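PDB 4F62: geranyltranstransferase from Marinomonas sp. MED121, which probably joins isopentenyl diphosphate to an allylic diphosphate, lengthening a prenyl chain as farnesyl-diphosphate synthases do. Local coordinates for residues Leu33-Met37 and Leu113-Leu118; Ile185-Arg190 and Leu207-Ala211; Ala213-Ala217 and Leu265-Ala269. All coordinates share one frame; numbering follows the deposited sequence.

Contact 1: Leu33-Met37 and Leu113-Leu118; sequences LHNAM and LAGDAL
Helix segments 33-37 and 113-118 pass each other almost at right angles, 82° between their directions and 9.1 Å between their axes, with the CA atoms of Met-37 and Ala-114 5.3 Å apart. Small residues make that approach possible: CB of Ala-36 meets CB of Ala-114 at 3.9 Å, methyl against methyl. Met-37 SD and Leu-33 CD2 converge on CB of Ala-117 from neighbouring directions. Met-37 runs out extended and then bends at its last torsion (chi3 85°), which lays SD 3.8 Å from CB of Ala-117 and brings CE within 3.9 Å of CD2 of Leu-118. Met-37 and Leu-118 overlap alongside one another, their chains running opposite ways. In Leu-33 the first torsion (chi1 -177°) turns CG away from the backbone N, and the two methyls reach different places on the other helix: CD2 sits 4.0 Å from CB of Ala-117, while CD1 lies by the backbone of Leu-113 and Ala-114. The sulfur of Met-37 also lies in the plane of the His-34 ring, at its edge. Helix 108-126 of the all-helical polyprenyl synthetase fold also faces the second subunit: Asp-116 OD2 is hydrogen-bonded to His-84 ND1 of that subunit, and Ile-154 of the same neighbour packs on Ala-117. With no hydrogen bond or salt bridge between the two segments and every touching residue buried, the crossing is held by dispersion and the exclusion of water: alanine methyls where the helices come close, with the Met-37 thioether and the leucine branches beside them.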
ATOM      1  N   LEU A  33       2.826 -17.060  -3.017  1.00 50.94           N
ATOM      2  CA  LEU A  33       2.486 -15.662  -3.228  1.00 51.72           C
ATOM      3  C   LEU A  33       3.386 -15.025  -4.279  1.00 48.04           C
ATOM      4  O   LEU A  33       2.920 -14.309  -5.166  1.00 43.67           O
ATOM      5  CB  LEU A  33       2.600 -14.886  -1.914  1.00 45.78           C
ATOM      6  CG  LEU A  33       2.191 -13.416  -1.971  1.00 43.70           C
ATOM      7  CD1 LEU A  33       0.722 -13.296  -2.360  1.00 45.11           C
ATOM      8  CD2 LEU A  33       2.447 -12.733  -0.621  1.00 39.71           C
ATOM      9  N   HIS A  34       4.682 -15.284  -4.168  1.00 44.37           N
ATOM     10  CA  HIS A  34       5.659 -14.691  -5.071  1.00 48.02           C
ATOM     11  C   HIS A  34       5.465 -15.195  -6.493  1.00 50.81           C
ATOM     12  O   HIS A  34       5.684 -14.455  -7.451  1.00 51.65           O
ATOM     13  CB  HIS A  34       7.084 -15.001  -4.603  1.00 52.10           C
ATOM     14  CG  HIS A  34       7.527 -14.155  -3.437  1.00 50.59           C
ATOM     15  ND1 HIS A  34       8.623 -14.494  -2.670  1.00 50.52           N
ATOM     16  CD2 HIS A  34       7.048 -13.007  -2.935  1.00 47.90           C
ATOM     17  CE1 HIS A  34       8.790 -13.575  -1.726  1.00 48.64           C
ATOM     18  NE2 HIS A  34       7.842 -12.659  -1.868  1.00 45.82           N
ATOM     19  N   ASN A  35       5.085 -16.460  -6.632  1.00 52.30           N
ATOM     20  CA  ASN A  35       4.804 -17.007  -7.956  1.00 54.13           C
ATOM     21  C   ASN A  35       3.728 -16.194  -8.666  1.00 51.89           C
ATOM     22  O   ASN A  35       3.915 -15.772  -9.804  1.00 50.88           O
ATOM     23  CB  ASN A  35       4.413 -18.478  -7.857  1.00 59.15           C
ATOM     24  CG  ASN A  35       5.606 -19.369  -7.574  1.00 70.89           C
ATOM     25  OD1 ASN A  35       6.755 -18.971  -7.809  1.00 74.40           O
ATOM     26  ND2 ASN A  35       5.347 -20.578  -7.070  1.00 64.32           N
ATOM     27  N   ALA A  36       2.625 -15.936  -7.969  1.00 49.05           N
ATOM     28  CA  ALA A  36       1.537 -15.144  -8.527  1.00 53.20           C
ATOM     29  C   ALA A  36       1.968 -13.702  -8.788  1.00 51.99           C
ATOM     30  O   ALA A  36       1.619 -13.123  -9.819  1.00 50.86           O
ATOM     31  CB  ALA A  36       0.332 -15.179  -7.606  1.00 54.71           C
ATOM     32  N   MET A  37       2.720 -13.125  -7.852  1.00 43.46           N
ATOM     33  CA  MET A  37       3.222 -11.762  -8.001  1.00 42.28           C
ATOM     34  C   MET A  37       4.085 -11.638  -9.238  1.00 44.27           C
ATOM     35  O   MET A  37       3.927 -10.705 -10.025  1.00 49.72           O
ATOM     36  CB  MET A  37       4.032 -11.336  -6.772  1.00 39.65           C
ATOM     37  CG  MET A  37       3.190 -10.952  -5.561  1.00 42.92           C
ATOM     38  SD  MET A  37       4.207 -10.655  -4.091  1.00 43.63           S
ATOM     39  CE  MET A  37       4.678  -8.938  -4.314  1.00 35.28           C
ATOM     40  N   LEU A 113      -4.940 -11.493  -3.345  1.00 41.71           N
ATOM     41  CA  LEU A 113      -3.806 -11.359  -2.424  1.00 41.35           C
ATOM     42  C   LEU A 113      -2.550 -10.870  -3.152  1.00 43.43           C
ATOM     43  O   LEU A 113      -1.787 -10.071  -2.604  1.00 41.39           O
ATOM     44  CB  LEU A 113      -3.522 -12.686  -1.707  1.00 41.35           C
ATOM     45  CG  LEU A 113      -4.622 -13.223  -0.789  1.00 45.03           C
ATOM     46  CD1 LEU A 113      -4.200 -14.545  -0.122  1.00 39.18           C
ATOM     47  CD2 LEU A 113      -5.012 -12.177   0.253  1.00 43.64           C
ATOM     48  N   ALA A 114      -2.341 -11.331  -4.388  1.00 43.18           N
ATOM     49  CA  ALA A 114      -1.184 -10.889  -5.170  1.00 41.00           C
ATOM     50  C   ALA A 114      -1.265  -9.396  -5.453  1.00 40.42           C
ATOM     51  O   ALA A 114      -0.255  -8.696  -5.428  1.00 41.44           O
ATOM     52  CB  ALA A 114      -1.064 -11.673  -6.483  1.00 40.58           C
ATOM     53  N   GLY A 115      -2.470  -8.911  -5.735  1.00 41.55           N
ATOM     54  CA  GLY A 115      -2.666  -7.489  -5.935  1.00 39.67           C
ATOM     55  C   GLY A 115      -2.337  -6.716  -4.666  1.00 37.41           C
ATOM     56  O   GLY A 115      -1.600  -5.725  -4.698  1.00 35.28           O
ATOM     57  N   ASP A 116      -2.899  -7.161  -3.546  1.00 34.62           N
ATOM     58  CA  ASP A 116      -2.650  -6.514  -2.257  1.00 35.55           C
ATOM     59  C   ASP A 116      -1.166  -6.482  -1.939  1.00 36.51           C
ATOM     60  O   ASP A 116      -0.639  -5.473  -1.468  1.00 36.32           O
ATOM     61  CB  ASP A 116      -3.378  -7.263  -1.138  1.00 38.25           C
ATOM     62  CG  ASP A 116      -4.881  -7.080  -1.206  1.00 44.66           C
ATOM     63  OD1 ASP A 116      -5.319  -6.115  -1.874  1.00 39.54           O
ATOM     64  OD2 ASP A 116      -5.615  -7.884  -0.584  1.00 45.58           O
ATOM     65  N   ALA A 117      -0.493  -7.592  -2.201  1.00 31.66           N
ATOM     66  CA  ALA A 117       0.929  -7.693  -1.890  1.00 36.13           C
ATOM     67  C   ALA A 117       1.759  -6.828  -2.830  1.00 35.56           C
ATOM     68  O   ALA A 117       2.787  -6.292  -2.437  1.00 35.70           O
ATOM     69  CB  ALA A 117       1.386  -9.141  -1.965  1.00 33.21           C
ATOM     70  N   LEU A 118       1.325  -6.702  -4.078  1.00 32.56           N
ATOM     71  CA  LEU A 118       2.047  -5.836  -5.004  1.00 33.69           C
ATOM     72  C   LEU A 118       1.938  -4.382  -4.580  1.00 36.65           C
ATOM     73  O   LEU A 118       2.876  -3.612  -4.778  1.00 33.96           O
ATOM     74  CB  LEU A 118       1.569  -6.017  -6.446  1.00 33.41           C
ATOM     75  CG  LEU A 118       2.173  -7.240  -7.168  1.00 37.26           C
ATOM     76  CD1 LEU A 118       1.415  -7.542  -8.458  1.00 37.26           C
ATOM     77  CD2 LEU A 118       3.640  -7.012  -7.487  1.00 34.62           C
TER

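Contact 2: Ile185-Arg190 and Leu207-Ala211; sequences IKASVR and LDAYA
Val-189 and Ala-211 form the close-packed half of this contact. CG2 of Val-189, wedged between its own backbone N and carbonyl carbon (CG1 at chi1 -49°), lies 3.5 Å from the carbonyl O of Leu-207 and 3.7 Å from CB of Ala-211. That alanine methyl also rests against the backbone of Lys-186, 3.6 Å from its CA. The other branch of Val-189, CG1, comes at the edge of the Tyr-210 ring, 4.1 Å from CD1; the phenol itself is fixed by a bond from OH to the carbonyl of Leu-283. Helices 170-194 and 201-226 run roughly antiparallel here, 147° between their directions, as successive helices of the all-alpha isoprenoid synthase fold. The partly exposed side is polar and more loosely built. NH1 of Arg-190 gives a hydrogen bond to OD1 of Asp-208 at 2.9 Å, fairly straight at 163°, reaching the syn side of OD1 from somewhat out of the carboxylate plane, while OD1 lies close to the guanidinium plane. A water bridges the same NH1 to OD2 of Asp-208, while NE turns to a second acid, Glu-143. Replacing Arg-190 by an alanine would probably leave Glu-143 and Asp-208 without their shared cation and let the Asp-208 carboxylate turn. Lys-186 adds a long, weaker salt bridge, its NZ 4.0 Å from OD1 of Asp-208.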
ATOM      1  N   ILE A 185       0.572   8.471 -14.336  1.00 34.57           N
ATOM      2  CA  ILE A 185       1.422   9.000 -15.392  1.00 38.02           C
ATOM      3  C   ILE A 185       2.128  10.242 -14.875  1.00 30.57           C
ATOM      4  O   ILE A 185       3.314  10.443 -15.113  1.00 35.13           O
ATOM      5  CB  ILE A 185       0.588   9.399 -16.638  1.00 38.61           C
ATOM      6  CG1 ILE A 185      -0.062   8.162 -17.261  1.00 39.58           C
ATOM      7  CG2 ILE A 185       1.448  10.140 -17.644  1.00 36.38           C
ATOM      8  CD1 ILE A 185       0.925   7.094 -17.690  1.00 49.79           C
ATOM      9  N   LYS A 186       1.384  11.091 -14.173  1.00 32.46           N
ATOM     10  CA  LYS A 186       1.970  12.294 -13.579  1.00 35.27           C
ATOM     11  C   LYS A 186       2.957  11.955 -12.454  1.00 35.43           C
ATOM     12  O   LYS A 186       4.001  12.609 -12.305  1.00 32.92           O
ATOM     13  CB  LYS A 186       0.870  13.230 -13.055  1.00 36.71           C
ATOM     14  CG  LYS A 186       1.380  14.605 -12.623  1.00 44.66           C
ATOM     15  CD  LYS A 186       0.231  15.623 -12.480  1.00 60.80           C
ATOM     16  CE  LYS A 186      -0.387  15.568 -11.091  1.00 67.59           C
ATOM     17  NZ  LYS A 186      -0.488  16.926 -10.468  1.00 71.91           N
ATOM     18  N   ALA A 187       2.621  10.950 -11.654  1.00 34.29           N
ATOM     19  CA  ALA A 187       3.525  10.498 -10.588  1.00 36.33           C
ATOM     20  C   ALA A 187       4.844  10.034 -11.196  1.00 36.31           C
ATOM     21  O   ALA A 187       5.917  10.255 -10.629  1.00 35.04           O
ATOM     22  CB  ALA A 187       2.897   9.379  -9.795  1.00 29.80           C
ATOM     23  N   SER A 188       4.761   9.394 -12.359  1.00 33.87           N
ATOM     24  CA  SER A 188       5.959   8.914 -13.052  1.00 35.06           C
ATOM     25  C   SER A 188       6.943  10.042 -13.361  1.00 36.95           C
ATOM     26  O   SER A 188       8.126   9.947 -13.025  1.00 36.75           O
ATOM     27  CB  SER A 188       5.584   8.181 -14.345  1.00 32.98           C
ATOM     28  OG  SER A 188       4.848   7.005 -14.058  1.00 38.74           O
ATOM     29  N   VAL A 189       6.467  11.108 -14.003  1.00 36.35           N
ATOM     30  CA  VAL A 189       7.373  12.204 -14.341  1.00 34.54           C
ATOM     31  C   VAL A 189       7.776  12.993 -13.090  1.00 36.91           C
ATOM     32  O   VAL A 189       8.935  13.391 -12.966  1.00 36.14           O
ATOM     33  CB  VAL A 189       6.819  13.150 -15.462  1.00 39.10           C
ATOM     34  CG1 VAL A 189       6.316  12.338 -16.661  1.00 40.07           C
ATOM     35  CG2 VAL A 189       5.720  14.040 -14.925  1.00 38.69           C
ATOM     36  N   ARG A 190       6.839  13.201 -12.158  1.00 32.99           N
ATOM     37  CA  ARG A 190       7.150  13.953 -10.939  1.00 34.60           C
ATOM     38  C   ARG A 190       8.194  13.222 -10.084  1.00 36.55           C
ATOM     39  O   ARG A 190       9.206  13.804  -9.647  1.00 35.54           O
ATOM     40  CB  ARG A 190       5.873  14.254 -10.120  1.00 34.44           C
ATOM     41  CG  ARG A 190       4.918  15.267 -10.765  1.00 32.80           C
ATOM     42  CD  ARG A 190       3.666  15.492  -9.887  1.00 36.15           C
ATOM     43  NE  ARG A 190       4.026  15.967  -8.546  1.00 39.41           N
ATOM     44  CZ  ARG A 190       4.307  17.234  -8.254  1.00 43.93           C
ATOM     45  NH1 ARG A 190       4.263  18.164  -9.206  1.00 35.89           N
ATOM     46  NH2 ARG A 190       4.633  17.577  -7.016  1.00 42.06           N
ATOM     47  N   LEU A 207       6.696  19.608 -16.140  1.00 46.79           N
ATOM     48  CA  LEU A 207       6.501  18.159 -16.205  1.00 44.11           C
ATOM     49  C   LEU A 207       5.070  17.765 -15.863  1.00 46.01           C
ATOM     50  O   LEU A 207       4.503  16.869 -16.501  1.00 49.39           O
ATOM     51  CB  LEU A 207       7.522  17.419 -15.331  1.00 42.26           C
ATOM     52  CG  LEU A 207       8.945  17.526 -15.871  1.00 43.40           C
ATOM     53  CD1 LEU A 207       9.979  17.008 -14.853  1.00 44.90           C
ATOM     54  CD2 LEU A 207       9.055  16.774 -17.188  1.00 47.13           C
ATOM     55  N   ASP A 208       4.480  18.452 -14.883  1.00 46.69           N
ATOM     56  CA  ASP A 208       3.059  18.290 -14.558  1.00 49.09           C
ATOM     57  C   ASP A 208       2.202  18.440 -15.788  1.00 47.79           C
ATOM     58  O   ASP A 208       1.370  17.585 -16.090  1.00 48.98           O
ATOM     59  CB  ASP A 208       2.594  19.366 -13.573  1.00 59.59           C
ATOM     60  CG  ASP A 208       2.766  18.959 -12.130  1.00 68.33           C
ATOM     61  OD1 ASP A 208       3.148  17.802 -11.878  1.00 60.62           O
ATOM     62  OD2 ASP A 208       2.499  19.798 -11.244  1.00 79.73           O
ATOM     63  N   ALA A 209       2.390  19.565 -16.474  1.00 44.08           N
ATOM     64  CA  ALA A 209       1.592  19.893 -17.641  1.00 38.99           C
ATOM     65  C   ALA A 209       1.879  18.901 -18.763  1.00 41.15           C
ATOM     66  O   ALA A 209       0.967  18.495 -19.490  1.00 40.82           O
ATOM     67  CB  ALA A 209       1.881  21.323 -18.089  1.00 41.44           C
ATOM     68  N   TYR A 210       3.144  18.502 -18.900  1.00 43.20           N
ATOM     69  CA  TYR A 210       3.497  17.498 -19.902  1.00 41.62           C
ATOM     70  C   TYR A 210       2.688  16.231 -19.643  1.00 42.58           C
ATOM     71  O   TYR A 210       2.035  15.690 -20.544  1.00 38.14           O
ATOM     72  CB  TYR A 210       4.999  17.204 -19.874  1.00 38.73           C
ATOM     73  CG  TYR A 210       5.410  15.937 -20.601  1.00 42.09           C
ATOM     74  CD1 TYR A 210       5.430  14.712 -19.945  1.00 42.83           C
ATOM     75  CD2 TYR A 210       5.791  15.969 -21.940  1.00 35.26           C
ATOM     76  CE1 TYR A 210       5.813  13.551 -20.598  1.00 39.89           C
ATOM     77  CE2 TYR A 210       6.170  14.808 -22.603  1.00 40.65           C
ATOM     78  CZ  TYR A 210       6.179  13.600 -21.917  1.00 39.96           C
ATOM     79  OH  TYR A 210       6.545  12.433 -22.549  1.00 38.84           O
ATOM     80  N   ALA A 211       2.719  15.777 -18.394  1.00 41.76           N
ATOM     81  CA  ALA A 211       2.097  14.518 -18.022  1.00 42.42           C
ATOM     82  C   ALA A 211       0.590  14.559 -18.171  1.00 40.64           C
ATOM     83  O   ALA A 211      -0.024  13.605 -18.661  1.00 46.48           O
ATOM     84  CB  ALA A 211       2.470  14.155 -16.589  1.00 44.89           C
TER
HETATM   85  O   HOH W   1       4.207  21.039  -9.353  1.00 63.55           O

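Contact 3: Ala213-Ala217 and Leu265-Ala269; sequences AIGLA and LHEQA
Leu-265 is inserted against one face of helix segment 213-217 and makes the broadest contact here. Its CD1 lies 3.7 Å from CG of Leu-216 and 3.6 Å from the backbone N of Ala-217, and its CB is 3.8 Å from CB of Ala-217. With CG anti to the carbonyl carbon (chi1 -68°) and the chain extended beyond it, the isobutyl group is carried over toward Leu-216, whose side chain it meets at a slant. One turn earlier on the first helix, the methyl of Ala-213 presses on the opposing backbone, its CB 3.4 Å from the carbonyl O of Leu-265, and also meets CB of Ala-269 at 3.9 Å. Ala-269 takes a second partner in Ile-214: although the Ile-214 CB starts out facing away, CG1 and CD1 swing back, each 3.7 Å from that alanine methyl. Helices 201-226 and 249-273 are neighbours in the helical isoprenoid synthase fold, here nearly antiparallel at 160° with axes 8.6 Å apart, and alanines on both sides permit so close an approach. Beyond this layer, helix 281-291 packs alongside: Ala-287 and Ile-291 touch Ile-214, and Ile-291 also reaches Ala-217 and His-266. A hydrogen bond from His-266 NE2 to Asn-288 OD1 ties helix 249-273 to that same C-terminal helix, on the flank where Ile-214 meets Ala-269.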
ATOM      1  N   ALA A 213      -1.135  16.375 -20.223  1.00 41.54           N
ATOM      2  CA  ALA A 213      -1.491  16.375 -21.635  1.00 38.99           C
ATOM      3  C   ALA A 213      -1.383  14.969 -22.229  1.00 42.80           C
ATOM      4  O   ALA A 213      -2.285  14.496 -22.938  1.00 42.20           O
ATOM      5  CB  ALA A 213      -0.604  17.361 -22.405  1.00 43.02           C
ATOM      6  N   ILE A 214      -0.274  14.302 -21.932  1.00 40.35           N
ATOM      7  CA  ILE A 214       0.004  12.970 -22.469  1.00 43.86           C
ATOM      8  C   ILE A 214      -0.990  11.924 -21.953  1.00 36.94           C
ATOM      9  O   ILE A 214      -1.456  11.061 -22.710  1.00 39.29           O
ATOM     10  CB  ILE A 214       1.448  12.544 -22.120  1.00 56.52           C
ATOM     11  CG1 ILE A 214       2.424  13.327 -22.989  1.00 51.73           C
ATOM     12  CG2 ILE A 214       1.650  11.063 -22.341  1.00 66.23           C
ATOM     13  CD1 ILE A 214       2.122  13.197 -24.432  1.00 63.30           C
ATOM     14  N   GLY A 215      -1.317  12.011 -20.667  1.00 39.55           N
ATOM     15  CA  GLY A 215      -2.279  11.105 -20.058  1.00 39.44           C
ATOM     16  C   GLY A 215      -3.656  11.195 -20.686  1.00 40.27           C
ATOM     17  O   GLY A 215      -4.279  10.176 -21.016  1.00 38.25           O
ATOM     18  N   LEU A 216      -4.151  12.414 -20.858  1.00 39.09           N
ATOM     19  CA  LEU A 216      -5.454  12.580 -21.478  1.00 40.53           C
ATOM     20  C   LEU A 216      -5.392  12.162 -22.955  1.00 41.15           C
ATOM     21  O   LEU A 216      -6.258  11.418 -23.435  1.00 42.53           O
ATOM     22  CB  LEU A 216      -5.944  14.026 -21.317  1.00 46.03           C
ATOM     23  CG  LEU A 216      -7.343  14.372 -21.836  1.00 51.61           C
ATOM     24  CD1 LEU A 216      -8.387  13.364 -21.339  1.00 45.83           C
ATOM     25  CD2 LEU A 216      -7.715  15.795 -21.406  1.00 52.33           C
ATOM     26  N   ALA A 217      -4.359  12.614 -23.668  1.00 41.57           N
ATOM     27  CA  ALA A 217      -4.240  12.334 -25.101  1.00 41.82           C
ATOM     28  C   ALA A 217      -4.340  10.846 -25.427  1.00 46.11           C
ATOM     29  O   ALA A 217      -4.976  10.456 -26.416  1.00 44.09           O
ATOM     30  CB  ALA A 217      -2.944  12.905 -25.660  1.00 41.69           C
ATOM     31  N   LEU A 265      -3.302  18.377 -27.461  1.00 35.29           N
ATOM     32  CA  LEU A 265      -2.670  17.881 -26.243  1.00 36.73           C
ATOM     33  C   LEU A 265      -1.217  17.470 -26.530  1.00 39.41           C
ATOM     34  O   LEU A 265      -0.316  17.736 -25.740  1.00 42.50           O
ATOM     35  CB  LEU A 265      -3.459  16.701 -25.669  1.00 38.60           C
ATOM     36  CG  LEU A 265      -4.848  17.058 -25.118  1.00 41.71           C
ATOM     37  CD1 LEU A 265      -5.590  15.792 -24.725  1.00 37.77           C
ATOM     38  CD2 LEU A 265      -4.731  17.977 -23.905  1.00 41.44           C
ATOM     39  N   HIS A 266      -1.008  16.832 -27.674  1.00 37.59           N
ATOM     40  CA  HIS A 266       0.317  16.416 -28.090  1.00 41.69           C
ATOM     41  C   HIS A 266       1.236  17.632 -28.219  1.00 42.89           C
ATOM     42  O   HIS A 266       2.360  17.634 -27.705  1.00 43.15           O
ATOM     43  CB  HIS A 266       0.225  15.667 -29.422  1.00 42.80           C
ATOM     44  CG  HIS A 266       1.485  14.908 -29.762  1.00 64.15           C
ATOM     45  ND1 HIS A 266       1.464  13.828 -30.630  1.00 74.05           N
ATOM     46  CD2 HIS A 266       2.743  15.062 -29.358  1.00 64.94           C
ATOM     47  CE1 HIS A 266       2.695  13.363 -30.738  1.00 73.78           C
ATOM     48  NE2 HIS A 266       3.499  14.079 -29.984  1.00 66.79           N
ATOM     49  N   GLU A 267       0.754  18.660 -28.907  1.00 40.15           N
ATOM     50  CA  GLU A 267       1.505  19.904 -29.071  1.00 46.01           C
ATOM     51  C   GLU A 267       1.803  20.577 -27.739  1.00 45.29           C
ATOM     52  O   GLU A 267       2.896  21.104 -27.535  1.00 44.24           O
ATOM     53  CB  GLU A 267       0.747  20.875 -29.974  1.00 47.46           C
ATOM     54  CG  GLU A 267       0.649  20.404 -31.406  1.00 58.65           C
ATOM     55  CD  GLU A 267      -0.200  21.320 -32.265  1.00 65.24           C
ATOM     56  OE1 GLU A 267      -0.952  22.156 -31.706  1.00 64.01           O
ATOM     57  OE2 GLU A 267      -0.111  21.191 -33.506  1.00 68.62           O
ATOM     58  N   GLN A 268       0.822  20.573 -26.842  1.00 41.03           N
ATOM     59  CA  GLN A 268       0.995  21.163 -25.526  1.00 40.63           C
ATOM     60  C   GLN A 268       2.068  20.426 -24.743  1.00 45.77           C
ATOM     61  O   GLN A 268       2.874  21.049 -24.050  1.00 43.22           O
ATOM     62  CB  GLN A 268      -0.308  21.102 -24.732  1.00 48.48           C
ATOM     63  CG  GLN A 268      -1.305  22.188 -25.078  1.00 61.01           C
ATOM     64  CD  GLN A 268      -2.490  22.167 -24.134  1.00 73.25           C
ATOM     65  OE1 GLN A 268      -2.894  21.104 -23.652  1.00 70.49           O
ATOM     66  NE2 GLN A 268      -3.037  23.341 -23.842  1.00 80.35           N
ATOM     67  N   ALA A 269       2.061  19.097 -24.841  1.00 41.41           N
ATOM     68  CA  ALA A 269       3.016  18.276 -24.104  1.00 39.93           C
ATOM     69  C   ALA A 269       4.436  18.619 -24.537  1.00 39.31           C
ATOM     70  O   ALA A 269       5.307  18.866 -23.699  1.00 45.19           O
ATOM     71  CB  ALA A 269       2.732  16.801 -24.314  1.00 36.46           C
TER

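How the contacts relate
Contact 1 comes first along the chain, then contact 2, then contact 3, each closing before the next opens. Contacts 2 and 3 share helix 201-226, which packs on helix 170-194 through residues 207-211 and on helix 249-273 through residues 213-217. Their centres are 11 Å apart and they touch directly, Tyr-210 CD2 lying 3.4 Å from the carbonyl O of Ala-269. Contact 1 stands on the other side of the chain's centre, about 27 Å from contact 2 and 33 Å from contact 3, centre to centre, and it alone adjoins the second subunit. The helical domain thus has a crossing beside the subunit interface and, across its centre, three roughly antiparallel helices packed in succession.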